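Long-range contacts in thermophilic dibenzothiophene desulfurization enzyme C (Paenibacillus sp. A11-2, PDB 5XDC), which probably oxidises dibenzothiophene to its sulfoxide and then its sulfone, using reduced FMN and molecular oxygen: residues W138-T143 against V170-S175; I184-I189 against E226-P231; V101-S106 against G241-L246; S69-Y74 against E315-V320. All coordinates share one frame; numbering follows the deposited sequence. Where two conformers were deposited one is given.

Contact 1 of 4, residues W138-T143 against V170-S175; sequences WRVTAT and VFAVTS
Val173 meets Trp138 with both of its methyl groups. CG1 comes obliquely upon the indole, 3.4 Å from Trp138 CE3, and chi1 of -73° turns CG2 into the crowded position between the backbone N and the carbonyl carbon, where it presses to 3.3 Å from Val140 O. Farther along the indole, Trp138 CZ3 lies 3.8 Å from Phe171 CB. The bond from Trp138 NE1 to Ala133 O helps fix the turn of this ring, whereas the Phe171 ring leads off toward Tyr100, which it meets edge-to-face near the FMN-binding Ser129. These side chains flank the parallel pairing of strands 141-144 and 167-174 in the beta domain of the acyl-CoA dehydrogenase fold, strongly twisted, with short axes 61° apart. Val173 N gives a fairly straight bond (164°) to Val140 O at 3.0 Å, in the carbonyl plane. Ala142 then straddles Thr174: its N reaches Val173 O at 2.7 Å, and its O receives Ser175 N at 2.9 Å from well above the carbonyl plane. On the face of Ala142 and Thr174 the packing is made of small groups, Ala142 CB lying 3.8 Å from Ala172 CB, with Val140 CG1 also against Ala172 and Ile152 of strand 150-153 covering all three. The opposite face, beyond Val173, is continued by Thr141 CB against Ser175 CB.

Contact 2 of 4, residues I184-I189 against E226-P231; sequences IVAALI and ELLGTP
Ala187 and Leu227 face each other across a single backbone bridge, and the contact is tightest around this pair. Leu228 N gives a nearly straight bond (169°) to Ala186 O at 2.8 Å, though from above the carbonyl plane, and Leu188 N reaches Glu226 O at 3.1 Å. The same Glu226 O is pressed upon by Ala187 CB, 3.3 Å away. Leu228 folds over the strand, its CD1 lying 4.0 Å from Ala187 C, and it also touches Tyr100 and Phe104 of helix 85-104. The arrangement shows how an outer strand is finished without a further full strand: one edge of strand 184-190 pairs with strand 167-174 in the mixed sheet of the beta domain, and the loop between strand 220-222 and helix 233-240 runs along the other for just these few residues. The extended Glu226 side chain crosses Ile189 at about a right angle, OE1 standing 3.7 Å from Ile189 CG2, while its carboxylate forms a salt bridge with Arg193 and accepts Tyr223 N. With an alanine here, Arg193 would probably lose its charge partner and the backbone N of Tyr223 its acceptor. Past Leu228 the loop bows outward at Gly229, and water replaces direct bonding. One water accepts from Ala186 N at 3.0 Å and also bonds Leu228 O; another, 2.9 Å from Ile184 O, joins it to Thr230 O. Beyond them the chain returns to the strand, where Ile184 and Gly232 share a backbone hydrogen bond.

Contact 3 of 4, residues V101-S106 against G241-L246; sequences VDLFAS and GSKPSL
At the C-terminal end of helix 85-104, Leu103 and Phe104 pack against Pro244 in the 3-10 turn that leads from helix 233-240 into helix 247-276. The side chains of Phe104 and Pro244 cross at about a right angle, and the proline gives the ring a CH-pi contact: Pro244 CB sits over one face of Phe104, 3.9 Å from the centroid and 29° off the normal. It is displaced toward the far end of the ring, so that Phe104 CZ is its nearest atom at 3.4 Å. Tyr100, one turn earlier, stacks on Phe104, and Gln233 and Val234 also touch it, so the ring is held by parts of both helices. In Leu103, chi1 of -70° brings CG toward the turn, and chi2 near 165° spreads the methyls to successive carbonyls: CD1 lies 3.5 Å from Pro244 O, and CD2 lies 3.7 Å from Lys243 O. The turn has its own internal bonds. Gly241 ends the preceding helix in a Schellman motif, with the positive phi that glycine adopts readily. Ser242 O then takes two donors, Ser245 N at 2.9 Å and Ser245 OG at 2.6 Å, the hydroxyl approaching in the carbonyl plane. Lys243 O in turn accepts Leu246 N. No hydrogen bond passes between the two segments. Lys243 brings its aliphatic part near Leu103, with CG 4.1 Å from Leu103 CD2, and then runs on fully extended to place NZ on Trp324 O and Arg326 O, at and just past the C-terminal end of helix 293-324.

Contact 4 of 4, residues S69-Y74 against E315-V320; sequences SWPTVY and EVALRV. With SO4 (sulfate ion), chain K.
Val320 points one methyl at two aromatic rings. CG1, anti to the backbone N (chi1 168°), stands over the face of Trp70, 3.9 Å from the centroid of the five-membered ring and 20° off its normal. Toward Tyr74 the same methyl lies at the ring edge, 4.0 Å from Tyr74 OH, a hydroxyl bonded to Ile250 O. One turn back, Ala317 CB meets Tyr74 obliquely, 3.6 Å from CD2, and its small size lets Pro71 come close. The Pro71 ring crosses Leu318 at about a right angle, CG 3.8 Å from Leu318 CD2. Farther out, Arg319 donates two hydrogen bonds from the edge of its guanidinium to a sulfate, probably from the crystallisation liquor: NH1 to O2 at 2.9 Å and NH2 to O4 at 3.0 Å. A leucine in its place would probably cost the sulfate two of its bonds, leaving Arg326 and Gln333 among its holders. Segments 70-74 and 315-320 run at 135°, their axes 8.7 Å apart at closest approach, and join helix 70-83 of the N-terminal to helix 293-324 of the C-terminal helical domain of the acyl-CoA dehydrogenase fold. Helix 247-276 packs on Trp70, Tyr74 and Val320, helix 331-363 on Val320, and helix 85-104 on Trp70.

Contacts 1 and 2 share the beta domain and touch directly: strands 167-174 and 184-190 are sheet neighbours, so the backbone bonding of one continues into the other. Both are buried, but contact 1 lies between strands, whereas contact 2 borders an outer edge where water takes over. Contact 3, partly buried, joins a helix end to a 3-10 turn without a hydrogen bond between them, and touches contact 2 where Leu228 packs on Phe104 and Ala105. Contact 4 is buried helix-to-helix packing of aromatic and aliphatic groups, with charge only at its margin. Its centre is about 17 Å from that of contact 3, and helices 70-83 and 85-104, which each supply one side of these contacts, follow each other in the chain.

Contact 1 of 4, residues W138-T143 against V170-S175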
loop_
_atom_site.group_PDB
_atom_site.type_symbol
_atom_site.label_atom_id
_atom_site.label_comp_id
_atom_site.label_asym_id
_atom_site.label_seq_id
_atom_site.Cartn_x
_atom_site.Cartn_y
_atom_site.Cartn_z
ATOM N N TRP B 138 -1.824 -25.340 29.396
ATOM C CA TRP B 138 -1.935 -24.230 30.331
ATOM C C TRP B 138 -1.065 -24.477 31.555
ATOM O O TRP B 138 -0.987 -25.594 32.070
ATOM C CB TRP B 138 -3.383 -24.017 30.756
ATOM C CG TRP B 138 -4.222 -23.374 29.705
ATOM C CD1 TRP B 138 -3.973 -23.336 28.361
ATOM C CD2 TRP B 138 -5.447 -22.659 29.906
ATOM N NE1 TRP B 138 -4.972 -22.649 27.715
ATOM C CE2 TRP B 138 -5.889 -22.224 28.640
ATOM C CE3 TRP B 138 -6.214 -22.346 31.034
ATOM C CZ2 TRP B 138 -7.066 -21.496 28.471
ATOM C CZ3 TRP B 138 -7.384 -21.629 30.862
ATOM C CH2 TRP B 138 -7.797 -21.210 29.593
ATOM N N ARG B 139 -0.399 -23.419 32.016
ATOM C CA ARG B 139 0.500 -23.548 33.152
ATOM C C ARG B 139 -0.238 -23.555 34.484
ATOM O O ARG B 139 0.325 -24.004 35.485
ATOM C CB ARG B 139 1.528 -22.410 33.141
ATOM N N VAL B 140 -1.480 -23.085 34.527
ATOM C CA VAL B 140 -2.178 -22.867 35.791
ATOM C C VAL B 140 -3.260 -23.925 35.933
ATOM O O VAL B 140 -4.183 -24.005 35.113
ATOM C CB VAL B 140 -2.763 -21.453 35.873
ATOM C CG1 VAL B 140 -3.502 -21.265 37.198
ATOM C CG2 VAL B 140 -1.644 -20.416 35.735
ATOM N N THR B 141 -3.154 -24.723 36.987
ATOM C CA THR B 141 -4.041 -25.852 37.196
ATOM C C THR B 141 -4.992 -25.580 38.356
ATOM O O THR B 141 -4.704 -24.781 39.248
ATOM C CB THR B 141 -3.249 -27.126 37.475
ATOM O OG1 THR B 141 -2.458 -26.944 38.652
ATOM C CG2 THR B 141 -2.346 -27.443 36.288
ATOM N N ALA B 142 -6.140 -26.246 38.304
ATOM C CA ALA B 142 -7.161 -26.178 39.345
ATOM C C ALA B 142 -7.405 -27.590 39.856
ATOM O O ALA B 142 -7.943 -28.428 39.126
ATOM C CB ALA B 142 -8.445 -25.559 38.796
ATOM N N THR B 143 -7.005 -27.856 41.104
ATOM C CA THR B 143 -7.190 -29.173 41.709
ATOM C C THR B 143 -8.431 -29.151 42.591
ATOM O O THR B 143 -8.531 -28.288 43.475
ATOM C CB THR B 143 -5.962 -29.563 42.523
ATOM O OG1 THR B 143 -4.814 -29.587 41.670
ATOM C CG2 THR B 143 -6.136 -30.939 43.144
ATOM N N VAL B 170 -9.823 -15.043 36.947
ATOM C CA VAL B 170 -8.768 -16.054 36.896
ATOM C C VAL B 170 -9.268 -17.248 36.095
ATOM O O VAL B 170 -10.448 -17.613 36.171
ATOM C CB VAL B 170 -8.332 -16.474 38.319
ATOM C CG1 VAL B 170 -7.312 -17.578 38.264
ATOM C CG2 VAL B 170 -7.771 -15.292 39.080
ATOM N N PHE B 171 -8.365 -17.846 35.311
ATOM C CA PHE B 171 -8.642 -19.040 34.526
ATOM C C PHE B 171 -7.627 -20.121 34.855
ATOM O O PHE B 171 -6.435 -19.835 35.001
ATOM C CB PHE B 171 -8.587 -18.736 33.035
ATOM C CG PHE B 171 -9.680 -17.826 32.564
ATOM C CD1 PHE B 171 -9.558 -16.459 32.684
ATOM C CD2 PHE B 171 -10.820 -18.341 31.986
ATOM C CE1 PHE B 171 -10.569 -15.617 32.250
ATOM C CE2 PHE B 171 -11.832 -17.492 31.555
ATOM C CZ PHE B 171 -11.692 -16.139 31.681
ATOM N N ALA B 172 -8.099 -21.364 34.940
ATOM C CA ALA B 172 -7.233 -22.505 35.218
ATOM C C ALA B 172 -7.831 -23.744 34.575
ATOM O O ALA B 172 -9.002 -23.761 34.187
ATOM C CB ALA B 172 -7.046 -22.719 36.725
ATOM N N VAL B 173 -7.011 -24.790 34.449
ATOM C CA VAL B 173 -7.446 -26.065 33.883
ATOM C C VAL B 173 -7.477 -27.109 34.987
ATOM O O VAL B 173 -6.524 -27.226 35.766
ATOM C CB VAL B 173 -6.537 -26.535 32.737
ATOM C CG1 VAL B 173 -6.784 -25.681 31.521
ATOM C CG2 VAL B 173 -5.073 -26.490 33.158
ATOM N N THR B 174 -8.549 -27.890 35.026
ATOM C CA THR B 174 -8.682 -28.886 36.073
ATOM C C THR B 174 -7.591 -29.942 35.955
ATOM O O THR B 174 -7.188 -30.334 34.855
ATOM C CB THR B 174 -10.055 -29.559 36.027
ATOM O OG1 THR B 174 -10.250 -30.200 34.760
ATOM C CG2 THR B 174 -11.171 -28.555 36.294
ATOM N N SER B 175 -7.125 -30.397 37.117
ATOM C CA SER B 175 -6.076 -31.392 37.246
ATOM C C SER B 175 -6.399 -32.280 38.442
ATOM O O SER B 175 -6.978 -31.823 39.431
ATOM C CB SER B 175 -4.707 -30.730 37.434
ATOM O OG SER B 175 -3.694 -31.701 37.633
#

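Contact 2 of 4, residues I184-I189 against E226-P231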
loop_
_atom_site.group_PDB
_atom_site.type_symbol
_atom_site.label_atom_id
_atom_site.label_comp_id
_atom_site.label_asym_id
_atom_site.label_seq_id
_atom_site.Cartn_x
_atom_site.Cartn_y
_atom_site.Cartn_z
ATOM N N ILE B 184 -11.725 -26.049 31.625
ATOM C CA ILE B 184 -11.398 -24.691 32.038
ATOM C C ILE B 184 -12.335 -24.258 33.152
ATOM O O ILE B 184 -13.561 -24.351 33.021
ATOM C CB ILE B 184 -11.472 -23.715 30.856
ATOM C CG1 ILE B 184 -10.396 -24.051 29.828
ATOM C CG2 ILE B 184 -11.260 -22.291 31.366
ATOM C CD1 ILE B 184 -10.555 -23.301 28.510
ATOM N N VAL B 185 -11.773 -23.774 34.245
ATOM C CA VAL B 185 -12.565 -23.130 35.281
ATOM C C VAL B 185 -12.175 -21.666 35.332
ATOM O O VAL B 185 -11.016 -21.285 35.109
ATOM C CB VAL B 185 -12.402 -23.773 36.673
ATOM C CG1 VAL B 185 -12.984 -25.173 36.677
ATOM C CG2 VAL B 185 -10.955 -23.780 37.091
ATOM N N ALA B 186 -13.170 -20.842 35.630
ATOM C CA ALA B 186 -13.017 -19.409 35.750
ATOM C C ALA B 186 -13.596 -18.981 37.083
ATOM O O ALA B 186 -14.548 -19.587 37.580
ATOM C CB ALA B 186 -13.716 -18.659 34.601
ATOM N N ALA B 187 -13.023 -17.929 37.648
ATOM C CA ALA B 187 -13.474 -17.431 38.940
ATOM C C ALA B 187 -13.125 -15.960 39.057
ATOM O O ALA B 187 -12.262 -15.441 38.340
ATOM C CB ALA B 187 -12.853 -18.220 40.100
ATOM N N LEU B 188 -13.802 -15.288 39.985
ATOM C CA LEU B 188 -13.548 -13.885 40.290
ATOM C C LEU B 188 -13.162 -13.812 41.762
ATOM O O LEU B 188 -14.001 -14.088 42.632
ATOM C CB LEU B 188 -14.780 -13.024 40.001
ATOM C CG LEU B 188 -14.557 -11.521 40.096
ATOM C CD1 LEU B 188 -13.749 -11.013 38.934
ATOM C CD2 LEU B 188 -15.867 -10.769 40.142
ATOM N N ILE B 189 -11.903 -13.465 42.041
ATOM C CA ILE B 189 -11.370 -13.599 43.399
ATOM C C ILE B 189 -10.661 -12.315 43.803
ATOM O O ILE B 189 -10.188 -11.539 42.951
ATOM C CB ILE B 189 -10.420 -14.815 43.525
ATOM C CG1 ILE B 189 -9.145 -14.628 42.690
ATOM C CG2 ILE B 189 -11.140 -16.074 43.145
ATOM C CD1 ILE B 189 -8.054 -15.628 43.020
ATOM N N GLU B 226 -17.353 -18.270 44.158
ATOM C CA GLU B 226 -16.551 -17.419 43.283
ATOM C C GLU B 226 -16.398 -17.997 41.882
ATOM O O GLU B 226 -15.925 -17.291 40.982
ATOM C CB GLU B 226 -15.167 -17.195 43.915
ATOM C CG GLU B 226 -15.249 -16.503 45.267
ATOM C CD GLU B 226 -13.931 -16.469 46.043
ATOM O OE1 GLU B 226 -13.118 -17.415 45.906
ATOM O OE2 GLU B 226 -13.732 -15.486 46.795
ATOM N N LEU B 227 -16.761 -19.257 41.687
ATOM C CA LEU B 227 -16.661 -19.903 40.391
ATOM C C LEU B 227 -17.699 -19.361 39.418
ATOM O O LEU B 227 -18.849 -19.079 39.782
ATOM C CB LEU B 227 -16.829 -21.406 40.554
ATOM C CG LEU B 227 -15.761 -22.026 41.451
ATOM C CD1 LEU B 227 -16.164 -23.426 41.841
ATOM C CD2 LEU B 227 -14.444 -22.043 40.740
ATOM N N LEU B 228 -17.275 -19.208 38.168
ATOM C CA LEU B 228 -18.120 -18.693 37.098
ATOM C C LEU B 228 -18.521 -19.875 36.231
ATOM O O LEU B 228 -17.722 -20.379 35.432
ATOM C CB LEU B 228 -17.382 -17.627 36.300
ATOM C CG LEU B 228 -17.011 -16.398 37.116
ATOM C CD1 LEU B 228 -15.998 -15.542 36.362
ATOM C CD2 LEU B 228 -18.263 -15.613 37.464
ATOM N N GLY B 229 -19.759 -20.330 36.407
ATOM C CA GLY B 229 -20.223 -21.512 35.720
ATOM C C GLY B 229 -19.546 -22.765 36.239
ATOM O O GLY B 229 -18.893 -22.783 37.291
ATOM N N THR B 230 -19.709 -23.820 35.479
ATOM C CA THR B 230 -19.153 -25.114 35.793
ATOM C C THR B 230 -17.890 -25.345 34.985
ATOM O O THR B 230 -17.644 -24.654 33.991
ATOM C CB THR B 230 -20.178 -26.207 35.492
ATOM O OG1 THR B 230 -20.480 -26.210 34.093
ATOM C CG2 THR B 230 -21.458 -25.953 36.267
ATOM N N PRO B 231 -17.057 -26.303 35.381
ATOM C CA PRO B 231 -15.813 -26.534 34.637
ATOM C C PRO B 231 -16.094 -26.926 33.198
ATOM O O PRO B 231 -16.924 -27.794 32.918
ATOM C CB PRO B 231 -15.141 -27.669 35.413
ATOM C CG PRO B 231 -15.738 -27.587 36.786
ATOM C CD PRO B 231 -17.146 -27.162 36.574
HETATM O O HOH W 1 -15.915 -22.811 32.440
HETATM O O HOH W 2 -15.776 -22.393 35.866
#

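Contact 3 of 4, residues V101-S106 against G241-L246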
loop_
_atom_site.group_PDB
_atom_site.type_symbol
_atom_site.label_atom_id
_atom_site.label_comp_id
_atom_site.label_asym_id
_atom_site.label_seq_id
_atom_site.Cartn_x
_atom_site.Cartn_y
_atom_site.Cartn_z
ATOM N N VAL B 101 -17.876 -11.932 33.421
ATOM C CA VAL B 101 -18.641 -12.171 34.641
ATOM C C VAL B 101 -20.132 -12.134 34.343
ATOM O O VAL B 101 -20.892 -13.014 34.767
ATOM C CB VAL B 101 -18.259 -11.146 35.719
ATOM C CG1 VAL B 101 -19.223 -11.252 36.918
ATOM C CG2 VAL B 101 -16.819 -11.344 36.176
ATOM N N ASP B 102 -20.575 -11.109 33.608
ATOM C CA ASP B 102 -22.002 -10.960 33.345
ATOM C C ASP B 102 -22.550 -12.127 32.534
ATOM O O ASP B 102 -23.710 -12.517 32.720
ATOM C CB ASP B 102 -22.283 -9.657 32.620
ATOM C CG ASP B 102 -23.739 -9.252 32.722
ATOM O OD1 ASP B 102 -24.131 -8.789 33.807
ATOM O OD2 ASP B 102 -24.473 -9.411 31.733
ATOM N N LEU B 103 -21.746 -12.694 31.629
ATOM C CA LEU B 103 -22.219 -13.742 30.742
ATOM C C LEU B 103 -22.236 -15.118 31.392
ATOM O O LEU B 103 -22.925 -16.009 30.890
ATOM C CB LEU B 103 -21.346 -13.802 29.484
ATOM C CG LEU B 103 -21.492 -12.616 28.538
ATOM C CD1 LEU B 103 -20.326 -12.608 27.537
ATOM C CD2 LEU B 103 -22.839 -12.668 27.807
ATOM N N PHE B 104 -21.479 -15.317 32.476
ATOM C CA PHE B 104 -21.360 -16.622 33.111
ATOM C C PHE B 104 -21.834 -16.658 34.557
ATOM O O PHE B 104 -22.147 -17.749 35.051
ATOM C CB PHE B 104 -19.902 -17.108 33.061
ATOM C CG PHE B 104 -19.483 -17.606 31.712
ATOM C CD1 PHE B 104 -19.731 -18.911 31.332
ATOM C CD2 PHE B 104 -18.857 -16.762 30.819
ATOM C CE1 PHE B 104 -19.352 -19.364 30.098
ATOM C CE2 PHE B 104 -18.484 -17.210 29.571
ATOM C CZ PHE B 104 -18.724 -18.512 29.215
ATOM N N ALA B 105 -21.908 -15.520 35.240
ATOM C CA ALA B 105 -22.314 -15.508 36.638
ATOM C C ALA B 105 -23.802 -15.811 36.768
ATOM O O ALA B 105 -24.598 -15.548 35.865
ATOM C CB ALA B 105 -22.001 -14.159 37.277
ATOM N N SER B 106 -24.169 -16.390 37.905
ATOM C CA SER B 106 -25.569 -16.611 38.206
ATOM C C SER B 106 -26.242 -15.298 38.589
ATOM O O SER B 106 -25.583 -14.345 39.016
ATOM C CB SER B 106 -25.706 -17.602 39.355
ATOM O OG SER B 106 -25.329 -16.978 40.562
ATOM N N GLY B 241 -21.669 -21.645 20.092
ATOM C CA GLY B 241 -21.905 -20.303 19.595
ATOM C C GLY B 241 -23.017 -19.592 20.322
ATOM O O GLY B 241 -23.688 -18.742 19.735
ATOM N N SER B 242 -23.232 -19.920 21.596
ATOM C CA SER B 242 -24.321 -19.353 22.377
ATOM C C SER B 242 -23.931 -17.998 22.973
ATOM O O SER B 242 -22.815 -17.501 22.795
ATOM C CB SER B 242 -24.733 -20.337 23.472
ATOM O OG SER B 242 -23.613 -20.677 24.270
ATOM N N LYS B 243 -24.863 -17.395 23.710
ATOM C CA LYS B 243 -24.675 -16.025 24.173
ATOM C C LYS B 243 -23.363 -15.804 24.920
ATOM O O LYS B 243 -22.750 -14.742 24.717
ATOM C CB LYS B 243 -25.856 -15.597 25.051
ATOM C CG LYS B 243 -25.788 -14.129 25.421
ATOM C CD LYS B 243 -26.941 -13.669 26.265
ATOM C CE LYS B 243 -26.854 -12.164 26.483
ATOM N NZ LYS B 243 -27.861 -11.615 27.434
ATOM N N PRO B 244 -22.903 -16.692 25.812
ATOM C CA PRO B 244 -21.642 -16.409 26.516
ATOM C C PRO B 244 -20.453 -16.294 25.582
ATOM O O PRO B 244 -19.481 -15.607 25.929
ATOM C CB PRO B 244 -21.503 -17.597 27.478
ATOM C CG PRO B 244 -22.909 -18.067 27.683
ATOM C CD PRO B 244 -23.556 -17.902 26.341
ATOM N N SER B 245 -20.499 -16.943 24.412
ATOM C CA SER B 245 -19.429 -16.780 23.434
ATOM C C SER B 245 -19.399 -15.378 22.827
ATOM O O SER B 245 -18.472 -15.092 22.052
ATOM C CB SER B 245 -19.546 -17.838 22.328
ATOM O OG SER B 245 -20.581 -17.531 21.406
ATOM N N LEU B 246 -20.360 -14.494 23.151
ATOM C CA LEU B 246 -20.239 -13.088 22.779
ATOM C C LEU B 246 -19.026 -12.433 23.418
ATOM O O LEU B 246 -18.634 -11.346 22.991
ATOM C CB LEU B 246 -21.464 -12.273 23.182
ATOM C CG LEU B 246 -22.789 -12.481 22.440
ATOM C CD1 LEU B 246 -23.855 -11.591 23.085
ATOM C CD2 LEU B 246 -22.639 -12.167 20.953
#

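Contact 4 of 4, residues S69-Y74 against E315-V320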
loop_
_atom_site.group_PDB
_atom_site.type_symbol
_atom_site.label_atom_id
_atom_site.label_comp_id
_atom_site.label_asym_id
_atom_site.label_seq_id
_atom_site.Cartn_x
_atom_site.Cartn_y
_atom_site.Cartn_z
ATOM N N SER B 69 -24.901 1.771 27.899
ATOM C CA SER B 69 -24.846 0.806 26.818
ATOM C C SER B 69 -23.413 0.605 26.332
ATOM O O SER B 69 -22.526 1.423 26.587
ATOM C CB SER B 69 -25.701 1.280 25.643
ATOM O OG SER B 69 -25.102 2.449 25.092
ATOM N N TRP B 70 -23.224 -0.477 25.592
ATOM C CA TRP B 70 -21.919 -0.736 24.985
ATOM C C TRP B 70 -21.466 0.377 24.046
ATOM O O TRP B 70 -20.279 0.750 24.102
ATOM C CB TRP B 70 -21.956 -2.094 24.282
ATOM C CG TRP B 70 -21.714 -3.240 25.201
ATOM C CD1 TRP B 70 -22.626 -4.160 25.636
ATOM C CD2 TRP B 70 -20.464 -3.598 25.804
ATOM N NE1 TRP B 70 -22.018 -5.071 26.461
ATOM C CE2 TRP B 70 -20.694 -4.742 26.592
ATOM C CE3 TRP B 70 -19.178 -3.055 25.758
ATOM C CZ2 TRP B 70 -19.683 -5.366 27.310
ATOM C CZ3 TRP B 70 -18.170 -3.675 26.480
ATOM C CH2 TRP B 70 -18.431 -4.807 27.256
ATOM N N PRO B 71 -22.320 0.968 23.198
ATOM C CA PRO B 71 -21.864 2.141 22.427
ATOM C C PRO B 71 -21.201 3.224 23.272
ATOM O O PRO B 71 -20.157 3.765 22.886
ATOM C CB PRO B 71 -23.166 2.622 21.760
ATOM C CG PRO B 71 -23.909 1.360 21.510
ATOM C CD PRO B 71 -23.632 0.491 22.731
ATOM N N THR B 72 -21.773 3.552 24.433
ATOM C CA THR B 72 -21.163 4.531 25.324
ATOM C C THR B 72 -19.820 4.040 25.860
ATOM O O THR B 72 -18.847 4.804 25.919
ATOM C CB THR B 72 -22.123 4.837 26.476
ATOM O OG1 THR B 72 -23.313 5.419 25.924
ATOM C CG2 THR B 72 -21.504 5.802 27.458
ATOM N N VAL B 73 -19.768 2.787 26.306
ATOM C CA VAL B 73 -18.521 2.205 26.797
ATOM C C VAL B 73 -17.434 2.294 25.727
ATOM O O VAL B 73 -16.319 2.754 25.990
ATOM C CB VAL B 73 -18.753 0.749 27.231
ATOM C CG1 VAL B 73 -17.431 0.077 27.578
ATOM C CG2 VAL B 73 -19.722 0.681 28.423
ATOM N N TYR B 74 -17.744 1.839 24.518
ATOM C CA TYR B 74 -16.747 1.839 23.451
ATOM C C TYR B 74 -16.250 3.251 23.147
ATOM O O TYR B 74 -15.048 3.463 22.936
ATOM C CB TYR B 74 -17.326 1.176 22.200
ATOM C CG TYR B 74 -17.429 -0.331 22.271
ATOM C CD1 TYR B 74 -16.292 -1.118 22.459
ATOM C CD2 TYR B 74 -18.655 -0.981 22.132
ATOM C CE1 TYR B 74 -16.372 -2.502 22.517
ATOM C CE2 TYR B 74 -18.746 -2.360 22.164
ATOM C CZ TYR B 74 -17.603 -3.123 22.360
ATOM O OH TYR B 74 -17.693 -4.485 22.406
ATOM N N GLU B 315 -21.418 1.312 14.182
ATOM C CA GLU B 315 -22.479 0.396 13.786
ATOM C C GLU B 315 -22.309 -0.965 14.451
ATOM O O GLU B 315 -23.292 -1.565 14.905
ATOM C CB GLU B 315 -22.513 0.236 12.265
ATOM C CG GLU B 315 -23.535 -0.801 11.831
ATOM C CD GLU B 315 -23.771 -0.809 10.344
ATOM O OE1 GLU B 315 -24.483 0.093 9.848
ATOM O OE2 GLU B 315 -23.243 -1.724 9.682
ATOM N N VAL B 316 -21.079 -1.469 14.523
ATOM C CA VAL B 316 -20.862 -2.773 15.138
ATOM C C VAL B 316 -21.171 -2.699 16.629
ATOM O O VAL B 316 -21.701 -3.655 17.215
ATOM C CB VAL B 316 -19.429 -3.272 14.871
ATOM C CG1 VAL B 316 -19.243 -4.663 15.385
ATOM C CG2 VAL B 316 -19.137 -3.255 13.370
ATOM N N ALA B 317 -20.870 -1.557 17.256
ATOM C CA ALA B 317 -21.126 -1.391 18.683
ATOM C C ALA B 317 -22.625 -1.455 18.988
ATOM O O ALA B 317 -23.040 -2.049 19.989
ATOM C CB ALA B 317 -20.522 -0.074 19.161
ATOM N N LEU B 318 -23.455 -0.866 18.122
ATOM C CA LEU B 318 -24.903 -0.973 18.294
ATOM C C LEU B 318 -25.366 -2.424 18.226
ATOM O O LEU B 318 -26.272 -2.834 18.965
ATOM C CB LEU B 318 -25.607 -0.127 17.231
ATOM C CG LEU B 318 -25.511 1.382 17.428
ATOM C CD1 LEU B 318 -25.985 2.101 16.171
ATOM C CD2 LEU B 318 -26.319 1.810 18.634
ATOM N N ARG B 319 -24.743 -3.223 17.366
ATOM C CA ARG B 319 -25.108 -4.626 17.264
ATOM C C ARG B 319 -24.672 -5.407 18.500
ATOM O O ARG B 319 -25.389 -6.301 18.960
ATOM C CB ARG B 319 -24.499 -5.223 15.998
ATOM C CG ARG B 319 -24.871 -6.656 15.754
ATOM C CD ARG B 319 -26.394 -6.869 15.719
ATOM N NE ARG B 319 -26.706 -8.224 15.292
ATOM C CZ ARG B 319 -27.935 -8.721 15.193
ATOM N NH1 ARG B 319 -28.979 -7.973 15.493
ATOM N NH2 ARG B 319 -28.114 -9.969 14.788
ATOM N N VAL B 320 -23.499 -5.095 19.052
ATOM C CA VAL B 320 -23.107 -5.696 20.328
ATOM C C VAL B 320 -24.207 -5.480 21.364
ATOM O O VAL B 320 -24.599 -6.404 22.091
ATOM C CB VAL B 320 -21.771 -5.110 20.817
ATOM C CG1 VAL B 320 -21.523 -5.505 22.277
ATOM C CG2 VAL B 320 -20.622 -5.561 19.917
HETATM S S SO4 K . -31.928 -10.507 14.559
HETATM O O1 SO4 K . -32.713 -10.235 13.355
HETATM O O2 SO4 K . -31.563 -9.238 15.189
HETATM O O3 SO4 K . -32.728 -11.295 15.500
HETATM O O4 SO4 K . -30.760 -11.293 14.165
#